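Local structure of putative alpha-N-acetylgalactosaminidase (Bacillus halodurans C-125, 3CC1) at residues N365-V370 with M426-P431; V395-V400 with Q407-S412; L346-Y351 with A358-G363. The protein probably hydrolyses terminal alpha-linked N-acetylgalactosamine residues from glycoconjugates, as a putative alpha-N-acetylgalactosaminidase with a TIM-barrel and a C-terminal beta-sandwich domain. One frame throughout, in Å; residues are numbered along the deposited sequence. Where two conformers were deposited one is given.

Contact 1: N365-V370 with M426-P431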
ATOM      1  N   ASN A 365      20.621  -1.869 -32.947  1.00 36.62           N
ATOM      2  CA  ASN A 365      20.459  -2.123 -34.390  1.00 36.84           C
ATOM      3  C   ASN A 365      19.195  -1.426 -34.892  1.00 35.58           C
ATOM      4  O   ASN A 365      18.497  -1.946 -35.760  1.00 36.41           O
ATOM      5  CB  ASN A 365      20.340  -3.638 -34.662  1.00 37.63           C
ATOM      6  CG  ASN A 365      21.649  -4.280 -35.162  1.00 40.58           C
ATOM      7  OD1 ASN A 365      22.334  -3.732 -36.029  1.00 46.77           O
ATOM      8  ND2 ASN A 365      21.970  -5.459 -34.641  1.00 39.15           N
ATOM      9  N   GLY A 366      18.878  -0.275 -34.310  1.00 33.78           N
ATOM     10  CA  GLY A 366      17.719   0.514 -34.745  1.00 31.42           C
ATOM     11  C   GLY A 366      16.389   0.044 -34.170  1.00 30.22           C
ATOM     12  O   GLY A 366      15.358   0.640 -34.415  1.00 29.76           O
ATOM     13  N   GLU A 367      16.410  -1.029 -33.390  1.00 28.32           N
ATOM     14  CA  GLU A 367      15.193  -1.598 -32.843  1.00 27.15           C
ATOM     15  C   GLU A 367      14.959  -1.233 -31.370  1.00 25.11           C
ATOM     16  O   GLU A 367      15.849  -0.814 -30.657  1.00 23.30           O
ATOM     17  CB  GLU A 367      15.175  -3.129 -33.028  1.00 27.72           C
ATOM     18  CG  GLU A 367      15.850  -3.962 -31.930  1.00 30.87           C
ATOM     19  CD  GLU A 367      17.353  -4.158 -32.105  1.00 36.93           C
ATOM     20  OE1 GLU A 367      17.996  -3.306 -32.755  1.00 38.48           O
ATOM     21  OE2 GLU A 367      17.899  -5.154 -31.546  1.00 41.62           O
ATOM     22  N   ALA A 368      13.707  -1.365 -30.973  1.00 23.61           N
ATOM     23  CA  ALA A 368      13.318  -1.241 -29.584  1.00 23.29           C
ATOM     24  C   ALA A 368      12.540  -2.490 -29.152  1.00 22.46           C
ATOM     25  O   ALA A 368      12.201  -3.357 -29.964  1.00 21.13           O
ATOM     26  CB  ALA A 368      12.517   0.022 -29.376  1.00 22.63           C
ATOM     27  N   TYR A 369      12.356  -2.588 -27.842  1.00 21.75           N
ATOM     28  CA  TYR A 369      11.687  -3.716 -27.206  1.00 22.21           C
ATOM     29  C   TYR A 369      10.707  -3.193 -26.193  1.00 22.38           C
ATOM     30  O   TYR A 369      11.006  -2.223 -25.479  1.00 22.28           O
ATOM     31  CB  TYR A 369      12.704  -4.624 -26.498  1.00 22.02           C
ATOM     32  CG  TYR A 369      13.728  -5.159 -27.440  1.00 22.08           C
ATOM     33  CD1 TYR A 369      13.433  -6.247 -28.246  1.00 22.44           C
ATOM     34  CD2 TYR A 369      14.965  -4.575 -27.551  1.00 24.23           C
ATOM     35  CE1 TYR A 369      14.315  -6.726 -29.101  1.00 24.79           C
ATOM     36  CE2 TYR A 369      15.887  -5.071 -28.419  1.00 25.25           C
ATOM     37  CZ  TYR A 369      15.544  -6.146 -29.199  1.00 26.14           C
ATOM     38  OH  TYR A 369      16.428  -6.668 -30.115  1.00 30.17           O
ATOM     39  N   VAL A 370       9.521  -3.808 -26.181  1.00 22.15           N
ATOM     40  CA  VAL A 370       8.509  -3.519 -25.198  1.00 21.80           C
ATOM     41  C   VAL A 370       7.998  -4.822 -24.584  1.00 21.49           C
ATOM     42  O   VAL A 370       7.622  -5.753 -25.280  1.00 20.48           O
ATOM     43  CB  VAL A 370       7.325  -2.673 -25.805  1.00 22.72           C
ATOM     44  CG1 VAL A 370       6.185  -2.538 -24.812  1.00 21.63           C
ATOM     45  CG2 VAL A 370       7.822  -1.280 -26.268  1.00 21.69           C
HETATM   46  N   MSE A 426       6.596 -10.176 -25.168  1.00 22.15           N
HETATM   47  CA  MSE A 426       7.781  -9.399 -25.502  1.00 21.83           C
HETATM   48  C   MSE A 426       7.776  -9.022 -26.988  1.00 21.78           C
HETATM   49  O   MSE A 426       7.741  -9.891 -27.869  1.00 20.63           O
HETATM   50  CB  MSE A 426       9.046 -10.174 -25.129  1.00 20.59           C
HETATM   51  CG  MSE A 426      10.326  -9.438 -25.445  1.00 22.12           C
HETATM   52 SE   MSE A 426      10.650  -7.951 -24.270  0.75 18.15          SE
HETATM   53  CE  MSE A 426      11.612  -8.858 -22.819  1.00 18.38           C
ATOM     54  N   LEU A 427       7.749  -7.711 -27.246  1.00 22.05           N
ATOM     55  CA  LEU A 427       7.694  -7.194 -28.605  1.00 22.49           C
ATOM     56  C   LEU A 427       9.032  -6.611 -29.025  1.00 22.49           C
ATOM     57  O   LEU A 427       9.751  -5.995 -28.220  1.00 22.48           O
ATOM     58  CB  LEU A 427       6.622  -6.109 -28.750  1.00 22.37           C
ATOM     59  CG  LEU A 427       5.186  -6.401 -28.298  1.00 25.10           C
ATOM     60  CD1 LEU A 427       4.418  -5.128 -28.101  1.00 27.82           C
ATOM     61  CD2 LEU A 427       4.485  -7.268 -29.333  1.00 27.93           C
ATOM     62  N   LYS A 428       9.364  -6.857 -30.287  1.00 21.54           N
ATOM     63  CA  LYS A 428      10.403  -6.085 -30.982  1.00 22.53           C
ATOM     64  C   LYS A 428       9.739  -5.107 -31.913  1.00 22.88           C
ATOM     65  O   LYS A 428       8.857  -5.473 -32.688  1.00 22.91           O
ATOM     66  CB  LYS A 428      11.341  -6.985 -31.784  1.00 22.37           C
ATOM     67  CG  LYS A 428      12.442  -6.210 -32.532  1.00 25.15           C
ATOM     68  CD  LYS A 428      13.536  -7.105 -33.060  1.00 26.01           C
ATOM     69  CE  LYS A 428      13.217  -7.746 -34.387  1.00 25.85           C
ATOM     70  NZ  LYS A 428      14.349  -8.660 -34.803  1.00 22.76           N
ATOM     71  N   LEU A 429      10.178  -3.855 -31.833  1.00 23.38           N
ATOM     72  CA  LEU A 429       9.688  -2.804 -32.684  1.00 23.02           C
ATOM     73  C   LEU A 429      10.793  -2.470 -33.649  1.00 24.63           C
ATOM     74  O   LEU A 429      11.831  -1.949 -33.229  1.00 24.07           O
ATOM     75  CB  LEU A 429       9.357  -1.551 -31.866  1.00 22.82           C
ATOM     76  CG  LEU A 429       8.142  -1.503 -30.949  1.00 21.95           C
ATOM     77  CD1 LEU A 429       8.123  -2.675 -30.035  1.00 21.36           C
ATOM     78  CD2 LEU A 429       8.117  -0.228 -30.150  1.00 22.02           C
ATOM     79  N   SER A 430      10.621  -2.786 -34.924  1.00 25.25           N
ATOM     80  CA  SER A 430      11.640  -2.379 -35.888  1.00 26.76           C
ATOM     81  C   SER A 430      11.117  -1.348 -36.861  1.00 26.60           C
ATOM     82  O   SER A 430       9.917  -1.204 -37.039  1.00 25.63           O
ATOM     83  CB  SER A 430      12.309  -3.583 -36.607  1.00 27.67           C
ATOM     84  OG  SER A 430      11.379  -4.528 -37.069  1.00 30.91           O
ATOM     85  N   PRO A 431      12.032  -0.601 -37.475  1.00 27.56           N
ATOM     86  CA  PRO A 431      11.638   0.409 -38.403  1.00 28.70           C
ATOM     87  C   PRO A 431      10.789  -0.155 -39.525  1.00 30.04           C
ATOM     88  O   PRO A 431      11.006  -1.272 -40.004  1.00 29.20           O
ATOM     89  CB  PRO A 431      12.957   0.966 -38.938  1.00 29.44           C
ATOM     90  CG  PRO A 431      14.048   0.221 -38.294  1.00 29.02           C
ATOM     91  CD  PRO A 431      13.487  -0.788 -37.379  1.00 28.53           C
TER
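Ala368 and Leu429 form an antiparallel hydrogen-bonded pair between strands 368-374 and 424-431, the two middle strands of a sheet of the C-terminal beta-sandwich domain. Ala368 N gives a nearly straight bond to Leu429 O (3.0 Å), in the carbonyl plane, and Leu429 N returns one to Ala368 O (2.8 Å) from above that carbonyl's plane. Val370 and Leu427 make the next hydrogen-bonded pair along the ladder. Between them Tyr369 and Lys428 form a non-hydrogen-bonded pair, their backbone bonds going outward to Ala361 and Phe398, and Tyr369 CA makes a CH···O contact with Leu427 O (3.2 Å).

Apolar contacts fill the face that carries Ala368, Val370, Leu427 and Leu429. Val370 CG2 touches both methyls of Leu429, 4.0 Å from CD1, and Leu386 and Val389 cover this side.

On the other face, where Tyr369 and Met426 pack on helix 335-343, the Tyr369 ring and the aliphatic part of Lys428 run side by side. Lys428 has CG anti to its backbone N (chi1 180°), which brings CG within 3.9 Å of Tyr369 CE1. Its CD meets Glu367 CG at 4.1 Å, while NZ bonds the hexaoxaicosanediol, probably a crystallisation additive, whose pocket Glu367, Tyr369, Lys428 and Ser430 help line.

Polar side-chain contacts stay within 365-370. Tyr369 OH lies 2.6 Å from Glu367 OE2, hydrogen-bonded through the carboxylate's anti lone pair, and Asn365 N adds a weak bond to OE1.

The firm bond at OE2 and the weak one at OE1 probably limit rotation of the carboxylate. Lys428 NZ, 6.0 Å from Glu367 OE2, is too far for a salt bridge, although the opposite charges would probably still favour each other.

Contact 2: V395-V400 with Q407-S412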
ATOM      1  N   VAL A 395       6.243   1.503 -37.221  1.00 22.49           N
ATOM      2  CA  VAL A 395       7.107   0.361 -36.951  1.00 21.99           C
ATOM      3  C   VAL A 395       6.396  -0.927 -37.285  1.00 22.68           C
ATOM      4  O   VAL A 395       5.174  -0.963 -37.435  1.00 23.65           O
ATOM      5  CB  VAL A 395       7.557   0.288 -35.432  1.00 21.71           C
ATOM      6  CG1 VAL A 395       8.303   1.532 -35.013  1.00 20.66           C
ATOM      7  CG2 VAL A 395       6.349  -0.013 -34.477  1.00 20.45           C
ATOM      8  N   GLN A 396       7.207  -1.976 -37.467  0.50 23.08           N
ATOM      9  CA  GLN A 396       6.785  -3.389 -37.546  0.50 22.92           C
ATOM     10  C   GLN A 396       6.885  -4.006 -36.138  0.50 22.46           C
ATOM     11  O   GLN A 396       7.859  -3.764 -35.431  0.50 22.43           O
ATOM     12  CB  GLN A 396       7.694  -4.166 -38.551  0.50 23.23           C
ATOM     13  CG  GLN A 396       7.201  -4.207 -40.040  0.50 24.19           C
ATOM     14  CD  GLN A 396       8.290  -4.363 -41.112  0.50 24.26           C
ATOM     15  OE1 GLN A 396       8.244  -3.665 -42.139  0.50 29.42           O
ATOM     16  NE2 GLN A 396       9.227  -5.286 -40.919  0.50 20.06           N
ATOM     17  N   LEU A 397       5.873  -4.764 -35.707  1.00 22.00           N
ATOM     18  CA  LEU A 397       5.903  -5.399 -34.379  1.00 21.67           C
ATOM     19  C   LEU A 397       6.058  -6.897 -34.521  1.00 20.74           C
ATOM     20  O   LEU A 397       5.330  -7.531 -35.289  1.00 20.82           O
ATOM     21  CB  LEU A 397       4.639  -5.126 -33.552  1.00 21.31           C
ATOM     22  CG  LEU A 397       4.213  -3.700 -33.207  1.00 24.01           C
ATOM     23  CD1 LEU A 397       2.974  -3.722 -32.318  1.00 21.38           C
ATOM     24  CD2 LEU A 397       5.349  -2.973 -32.504  1.00 23.06           C
ATOM     25  N   PHE A 398       7.004  -7.446 -33.760  1.00 19.84           N
ATOM     26  CA  PHE A 398       7.269  -8.899 -33.729  1.00 20.10           C
ATOM     27  C   PHE A 398       7.182  -9.421 -32.320  1.00 20.20           C
ATOM     28  O   PHE A 398       7.529  -8.717 -31.361  1.00 21.21           O
ATOM     29  CB  PHE A 398       8.662  -9.242 -34.258  1.00 19.16           C
ATOM     30  CG  PHE A 398       8.895  -8.833 -35.664  1.00 19.20           C
ATOM     31  CD1 PHE A 398       9.259  -7.523 -35.979  1.00 20.25           C
ATOM     32  CD2 PHE A 398       8.760  -9.734 -36.679  1.00 20.33           C
ATOM     33  CE1 PHE A 398       9.492  -7.140 -37.281  1.00 19.83           C
ATOM     34  CE2 PHE A 398       8.985  -9.340 -38.013  1.00 19.17           C
ATOM     35  CZ  PHE A 398       9.345  -8.048 -38.296  1.00 20.17           C
ATOM     36  N   ASN A 399       6.683 -10.645 -32.226  1.00 20.41           N
ATOM     37  CA  ASN A 399       6.662 -11.445 -31.004  1.00 21.68           C
ATOM     38  C   ASN A 399       8.018 -12.109 -30.866  1.00 21.84           C
ATOM     39  O   ASN A 399       8.384 -12.956 -31.663  1.00 22.67           O
ATOM     40  CB  ASN A 399       5.555 -12.502 -31.110  1.00 21.38           C
ATOM     41  CG  ASN A 399       5.477 -13.429 -29.881  1.00 23.01           C
ATOM     42  OD1 ASN A 399       6.452 -13.705 -29.218  1.00 21.44           O
ATOM     43  ND2 ASN A 399       4.291 -13.951 -29.631  1.00 24.35           N
ATOM     44  N   VAL A 400       8.793 -11.699 -29.878  1.00 22.50           N
ATOM     45  CA  VAL A 400      10.207 -12.143 -29.798  1.00 22.83           C
ATOM     46  C   VAL A 400      10.299 -13.642 -29.507  1.00 23.69           C
ATOM     47  O   VAL A 400      11.088 -14.349 -30.109  1.00 23.09           O
ATOM     48  CB  VAL A 400      11.024 -11.337 -28.765  1.00 23.10           C
ATOM     49  CG1 VAL A 400      12.448 -11.965 -28.611  1.00 23.48           C
ATOM     50  CG2 VAL A 400      11.093  -9.853 -29.164  1.00 20.42           C
ATOM     51  N   GLN A 407       2.034  -7.099 -36.445  1.00 23.57           N
ATOM     52  CA  GLN A 407       1.428  -6.041 -37.271  1.00 23.70           C
ATOM     53  C   GLN A 407       2.300  -4.824 -37.322  1.00 23.81           C
ATOM     54  O   GLN A 407       3.292  -4.715 -36.602  1.00 22.69           O
ATOM     55  CB  GLN A 407       0.127  -5.565 -36.658  1.00 24.05           C
ATOM     56  CG  GLN A 407       0.348  -4.946 -35.291  1.00 23.41           C
ATOM     57  CD  GLN A 407      -0.927  -4.360 -34.665  1.00 25.36           C
ATOM     58  OE1 GLN A 407      -1.688  -5.078 -34.033  1.00 26.85           O
ATOM     59  NE2 GLN A 407      -1.122  -3.050 -34.801  1.00 23.28           N
ATOM     60  N   SER A 408       1.892  -3.866 -38.145  1.00 23.60           N
ATOM     61  CA  SER A 408       2.565  -2.587 -38.156  1.00 23.73           C
ATOM     62  C   SER A 408       1.818  -1.688 -37.176  1.00 23.44           C
ATOM     63  O   SER A 408       0.694  -2.015 -36.764  1.00 24.74           O
ATOM     64  CB  SER A 408       2.596  -2.027 -39.574  1.00 24.84           C
ATOM     65  OG  SER A 408       1.342  -1.469 -39.877  1.00 27.37           O
ATOM     66  N   LEU A 409       2.465  -0.627 -36.709  1.00 21.80           N
ATOM     67  CA  LEU A 409       1.847   0.277 -35.765  1.00 21.64           C
ATOM     68  C   LEU A 409       2.345   1.666 -36.073  1.00 21.17           C
ATOM     69  O   LEU A 409       3.554   1.882 -36.131  1.00 21.20           O
ATOM     70  CB  LEU A 409       2.210  -0.123 -34.319  1.00 21.81           C
ATOM     71  CG  LEU A 409       1.540   0.727 -33.236  1.00 22.17           C
ATOM     72  CD1 LEU A 409       0.011   0.433 -33.190  1.00 20.51           C
ATOM     73  CD2 LEU A 409       2.252   0.479 -31.850  1.00 20.86           C
ATOM     74  N   ALA A 410       1.402   2.586 -36.284  1.00 20.14           N
ATOM     75  CA  ALA A 410       1.662   3.975 -36.632  1.00 21.12           C
ATOM     76  C   ALA A 410       1.608   4.829 -35.370  1.00 21.16           C
ATOM     77  O   ALA A 410       0.972   4.448 -34.379  1.00 20.96           O
ATOM     78  CB  ALA A 410       0.602   4.478 -37.660  1.00 19.67           C
ATOM     79  N   PRO A 411       2.269   5.989 -35.377  1.00 22.37           N
ATOM     80  CA  PRO A 411       2.188   6.808 -34.166  1.00 23.49           C
ATOM     81  C   PRO A 411       0.736   7.206 -33.756  1.00 25.66           C
ATOM     82  O   PRO A 411       0.447   7.457 -32.564  1.00 24.42           O
ATOM     83  CB  PRO A 411       2.998   8.041 -34.556  1.00 24.05           C
ATOM     84  CG  PRO A 411       3.942   7.558 -35.540  1.00 23.18           C
ATOM     85  CD  PRO A 411       3.157   6.595 -36.377  1.00 23.46           C
ATOM     86  N   SER A 412      -0.181   7.234 -34.719  1.00 26.88           N
ATOM     87  CA  SER A 412      -1.547   7.637 -34.397  1.00 29.31           C
ATOM     88  C   SER A 412      -2.413   6.503 -33.846  1.00 30.08           C
ATOM     89  O   SER A 412      -3.598   6.711 -33.617  1.00 31.04           O
ATOM     90  CB  SER A 412      -2.242   8.188 -35.633  1.00 30.15           C
ATOM     91  OG  SER A 412      -2.213   7.229 -36.687  1.00 32.05           O
TER
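The beta hairpin of strands 395-399 and 404-409 closes one margin of the antiparallel C-terminal sheet, and Val395 meets Leu409 near its open end. Val395 N donates to Leu409 O (2.9 Å) and Leu409 N to Val395 O (2.8 Å), a reciprocal antiparallel pair. Next to it Gln396 faces Ser408, whose CA makes a CH···O contact with Val395 O. Leu397 and Gln407 pair only loosely: Leu397 N bonds Gln407 O (2.7 Å), approaching almost in line with the carbonyl but bent at the hydrogen (149°).

Strand 404-409 is the outermost strand of this sheet within the chain, whereas 395-399 also bonds to 424-431 on its other edge. The hairpin strands diverge from strict antiparallelism, their short axes standing at 136°.

Val395, Leu397, Gln407 and Leu409 turn to one face. Val395 lies alongside Leu409, with CG2 set between the backbone N and carbonyl carbon (chi1 of CG1 -59°) and 4.1 Å from Leu409 CB. Leu397 CD1, from the neighbouring strand, meets the same Leu409 CB at a slant, 4.2 Å away, and also touches the CG of Gln407, which runs beside it. Phe415 of strand 415-419 packs against Leu397, Gln407 and Leu409. The Gln407 side chain, extended beyond CG, reaches forward along its own strand, where NE2 donates to Ser408 O (2.9 Å) with the acceptor close to the amide plane.

Contact 3: L346-Y351 with A358-G363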
ATOM      1  N   LEU A 346      18.998   1.651 -22.209  1.00 21.85           N
ATOM      2  CA  LEU A 346      17.848   2.526 -21.931  1.00 22.84           C
ATOM      3  C   LEU A 346      16.689   1.769 -21.263  1.00 23.14           C
ATOM      4  O   LEU A 346      15.528   2.159 -21.314  1.00 22.18           O
ATOM      5  CB  LEU A 346      17.403   3.190 -23.230  1.00 23.11           C
ATOM      6  CG  LEU A 346      18.386   4.204 -23.818  1.00 25.40           C
ATOM      7  CD1 LEU A 346      17.841   4.696 -25.166  1.00 27.44           C
ATOM      8  CD2 LEU A 346      18.723   5.360 -22.864  1.00 24.19           C
ATOM      9  N   ASN A 347      17.046   0.682 -20.621  1.00 22.95           N
ATOM     10  CA  ASN A 347      16.101  -0.208 -19.919  1.00 22.97           C
ATOM     11  C   ASN A 347      15.307   0.539 -18.879  1.00 23.94           C
ATOM     12  O   ASN A 347      15.869   1.182 -18.001  1.00 24.69           O
ATOM     13  CB  ASN A 347      16.852  -1.369 -19.285  1.00 22.84           C
ATOM     14  CG  ASN A 347      17.713  -2.077 -20.289  1.00 22.20           C
ATOM     15  OD1 ASN A 347      18.733  -1.541 -20.700  1.00 23.98           O
ATOM     16  ND2 ASN A 347      17.265  -3.257 -20.754  1.00 19.23           N
ATOM     17  N   ARG A 348      13.990   0.497 -19.013  1.00 23.77           N
ATOM     18  CA  ARG A 348      13.138   1.420 -18.265  1.00 24.08           C
ATOM     19  C   ARG A 348      11.713   0.938 -18.074  1.00 23.99           C
ATOM     20  O   ARG A 348      11.117   0.249 -18.916  1.00 23.47           O
ATOM     21  CB  ARG A 348      13.122   2.798 -18.936  1.00 23.73           C
ATOM     22  CG  ARG A 348      12.452   2.841 -20.312  1.00 24.95           C
ATOM     23  CD  ARG A 348      12.876   4.112 -21.033  1.00 26.19           C
ATOM     24  NE  ARG A 348      12.330   4.236 -22.379  1.00 25.37           N
ATOM     25  CZ  ARG A 348      12.805   3.621 -23.438  1.00 28.53           C
ATOM     26  NH1 ARG A 348      13.810   2.778 -23.345  1.00 29.60           N
ATOM     27  NH2 ARG A 348      12.250   3.830 -24.606  1.00 31.84           N
ATOM     28  N   PHE A 349      11.197   1.300 -16.911  1.00 24.34           N
ATOM     29  CA  PHE A 349       9.809   1.069 -16.530  1.00 24.04           C
ATOM     30  C   PHE A 349       8.925   2.087 -17.289  1.00 23.81           C
ATOM     31  O   PHE A 349       9.232   3.256 -17.288  1.00 24.03           O
ATOM     32  CB  PHE A 349       9.698   1.210 -15.008  1.00 24.23           C
ATOM     33  CG  PHE A 349       8.280   1.225 -14.480  1.00 25.44           C
ATOM     34  CD1 PHE A 349       7.466   0.144 -14.610  1.00 25.34           C
ATOM     35  CD2 PHE A 349       7.786   2.333 -13.851  1.00 27.59           C
ATOM     36  CE1 PHE A 349       6.175   0.172 -14.129  1.00 27.32           C
ATOM     37  CE2 PHE A 349       6.495   2.347 -13.372  1.00 32.12           C
ATOM     38  CZ  PHE A 349       5.690   1.256 -13.535  1.00 26.87           C
ATOM     39  N   VAL A 350       7.852   1.642 -17.956  1.00 22.51           N
ATOM     40  CA  VAL A 350       7.001   2.552 -18.767  1.00 22.37           C
ATOM     41  C   VAL A 350       5.690   2.919 -18.051  1.00 22.63           C
ATOM     42  O   VAL A 350       5.349   4.097 -17.912  1.00 23.86           O
ATOM     43  CB  VAL A 350       6.753   1.978 -20.200  1.00 21.87           C
ATOM     44  CG1 VAL A 350       5.745   2.804 -20.969  1.00 21.22           C
ATOM     45  CG2 VAL A 350       8.084   1.852 -20.949  1.00 23.26           C
ATOM     46  N   TYR A 351       4.951   1.930 -17.591  1.00 21.28           N
ATOM     47  CA  TYR A 351       3.715   2.192 -16.908  1.00 20.75           C
ATOM     48  C   TYR A 351       3.255   1.025 -16.051  1.00 21.32           C
ATOM     49  O   TYR A 351       3.632  -0.111 -16.233  1.00 20.27           O
ATOM     50  CB  TYR A 351       2.576   2.646 -17.882  1.00 21.09           C
ATOM     51  CG  TYR A 351       1.941   1.572 -18.758  1.00 19.28           C
ATOM     52  CD1 TYR A 351       1.219   0.518 -18.204  1.00 21.60           C
ATOM     53  CD2 TYR A 351       2.009   1.647 -20.121  1.00 20.29           C
ATOM     54  CE1 TYR A 351       0.639  -0.457 -18.991  1.00 21.80           C
ATOM     55  CE2 TYR A 351       1.388   0.686 -20.936  1.00 22.95           C
ATOM     56  CZ  TYR A 351       0.693  -0.355 -20.356  1.00 21.80           C
ATOM     57  OH  TYR A 351       0.043  -1.289 -21.131  1.00 17.81           O
ATOM     58  N   ALA A 358       4.105  -2.261 -18.219  1.00 19.90           N
ATOM     59  CA  ALA A 358       4.943  -2.138 -19.453  1.00 20.08           C
ATOM     60  C   ALA A 358       6.364  -1.724 -19.075  1.00 20.23           C
ATOM     61  O   ALA A 358       6.549  -0.962 -18.117  1.00 21.13           O
ATOM     62  CB  ALA A 358       4.295  -1.124 -20.442  1.00 19.03           C
ATOM     63  N   TRP A 359       7.358  -2.337 -19.725  1.00 20.63           N
ATOM     64  CA  TRP A 359       8.765  -1.952 -19.625  1.00 21.57           C
ATOM     65  C   TRP A 359       9.266  -1.874 -21.086  1.00 21.84           C
ATOM     66  O   TRP A 359       8.654  -2.463 -21.983  1.00 20.30           O
ATOM     67  CB  TRP A 359       9.629  -2.994 -18.876  1.00 22.08           C
ATOM     68  CG  TRP A 359       9.466  -3.031 -17.384  1.00 25.13           C
ATOM     69  CD1 TRP A 359       8.348  -3.424 -16.697  1.00 28.79           C
ATOM     70  CD2 TRP A 359      10.443  -2.729 -16.396  1.00 24.67           C
ATOM     71  NE1 TRP A 359       8.555  -3.325 -15.367  1.00 26.58           N
ATOM     72  CE2 TRP A 359       9.831  -2.906 -15.145  1.00 27.52           C
ATOM     73  CE3 TRP A 359      11.764  -2.314 -16.449  1.00 25.07           C
ATOM     74  CZ2 TRP A 359      10.491  -2.689 -13.957  1.00 29.70           C
ATOM     75  CZ3 TRP A 359      12.411  -2.079 -15.290  1.00 27.66           C
ATOM     76  CH2 TRP A 359      11.776  -2.274 -14.040  1.00 28.20           C
ATOM     77  N   ALA A 360      10.361  -1.158 -21.301  1.00 21.24           N
ATOM     78  CA  ALA A 360      10.968  -1.000 -22.621  1.00 21.59           C
ATOM     79  C   ALA A 360      12.494  -0.955 -22.581  1.00 22.09           C
ATOM     80  O   ALA A 360      13.140  -0.692 -21.541  1.00 22.86           O
ATOM     81  CB  ALA A 360      10.408   0.256 -23.308  1.00 20.82           C
ATOM     82  N   ALA A 361      13.075  -1.206 -23.744  1.00 22.81           N
ATOM     83  CA  ALA A 361      14.502  -1.021 -23.960  1.00 22.69           C
ATOM     84  C   ALA A 361      14.787  -0.809 -25.435  1.00 23.20           C
ATOM     85  O   ALA A 361      13.923  -0.984 -26.297  1.00 23.42           O
ATOM     86  CB  ALA A 361      15.344  -2.229 -23.406  1.00 20.54           C
ATOM     87  N   ASN A 362      16.025  -0.434 -25.699  1.00 23.89           N
ATOM     88  CA  ASN A 362      16.472  -0.158 -27.041  1.00 23.77           C
ATOM     89  C   ASN A 362      17.614  -1.070 -27.416  1.00 24.84           C
ATOM     90  O   ASN A 362      18.511  -1.343 -26.623  1.00 22.69           O
ATOM     91  CB  ASN A 362      16.883   1.309 -27.185  1.00 23.68           C
ATOM     92  CG  ASN A 362      15.676   2.241 -27.173  1.00 24.87           C
ATOM     93  OD1 ASN A 362      15.032   2.428 -26.162  1.00 33.26           O
ATOM     94  ND2 ASN A 362      15.348   2.766 -28.293  1.00 27.14           N
ATOM     95  N   GLY A 363      17.541  -1.564 -28.648  1.00 25.90           N
ATOM     96  CA  GLY A 363      18.584  -2.395 -29.201  1.00 27.85           C
ATOM     97  C   GLY A 363      19.598  -1.512 -29.885  1.00 29.60           C
ATOM     98  O   GLY A 363      19.467  -0.299 -29.900  1.00 29.58           O
TER
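Phe349 and Trp359 cross at about a right angle on one face of the hairpin. The edge of the phenylalanine ring points at the face of the indole, a T-shaped pair with planes at 64°. Phe349 CB lies over the six-membered ring of Trp359, 4.0 Å from its centroid; with CG anti to the backbone N (chi1 170°) the phenyl ring swings to the pyrrole side, where Phe349 CD1 meets Trp359 NE1 at 3.7 Å. Cys257 and Glu261 of helix 247-262 and Leu307 and Ile310 of helix 298-310 pack on the indole. Replacing Trp359 by alanine is likely to open a gap against these two helices and to leave the Phe349 edge without the face it meets.

The opposite face is just as close. Ala358 CB sits over one face of the Tyr351 ring, 3.5 Å from its centroid, in a CH-pi contact, while Val350 CG2 meets Ala360 CB at 3.7 Å. Here a classic beta bulge interrupts strand 345-353: Val350 and Tyr351 both face Ala358, whose O accepts Val350 N (2.9 Å) and, weakly, Tyr351 N. Before the bulge, Arg348 and Ala360 form an antiparallel hydrogen-bonded pair.

Toward Leu346 and Asn362 this tight apolar packing gives way to a more open end held by polar bonds, where Asn362 is partly exposed. Arg348 lays its guanidinium over Ala360 CB and reaches past it: NH1 binds Leu346 O in the guanidinium plane (2.7 Å) and Asn362 OD1 (3.1 Å), the latter from nearly straight ahead of the amide carbonyl. Arg348 NE forms a salt bridge with Glu3 of the second subunit, and Leu346 of that second subunit packs on Leu346 and Arg348 of this one.

All three contacts lie on one antiparallel sheet, ordered 345-353, 356-362, 368-374, 424-431, 395-399, 404-409. Contact 3 is the hairpin at one margin, contact 2 that at the other, and contact 1 joins the two central strands. Along the chain contact 3 closes before contact 1 opens, and contact 2 is nested in the loop that contact 1 closes. Centres of contacts 1 and 2 are about 9 Å apart, those of 1 and 3 about 11 Å; probable hydrogen bonds, Lys428 N to Phe398 O (2.8 Å) and Tyr369 N to Ala361 O (2.7 Å), join them. Contacts 2 and 3 do not touch. The sheet thus runs from the barrel helices and subunit interface to the sandwich's far margin.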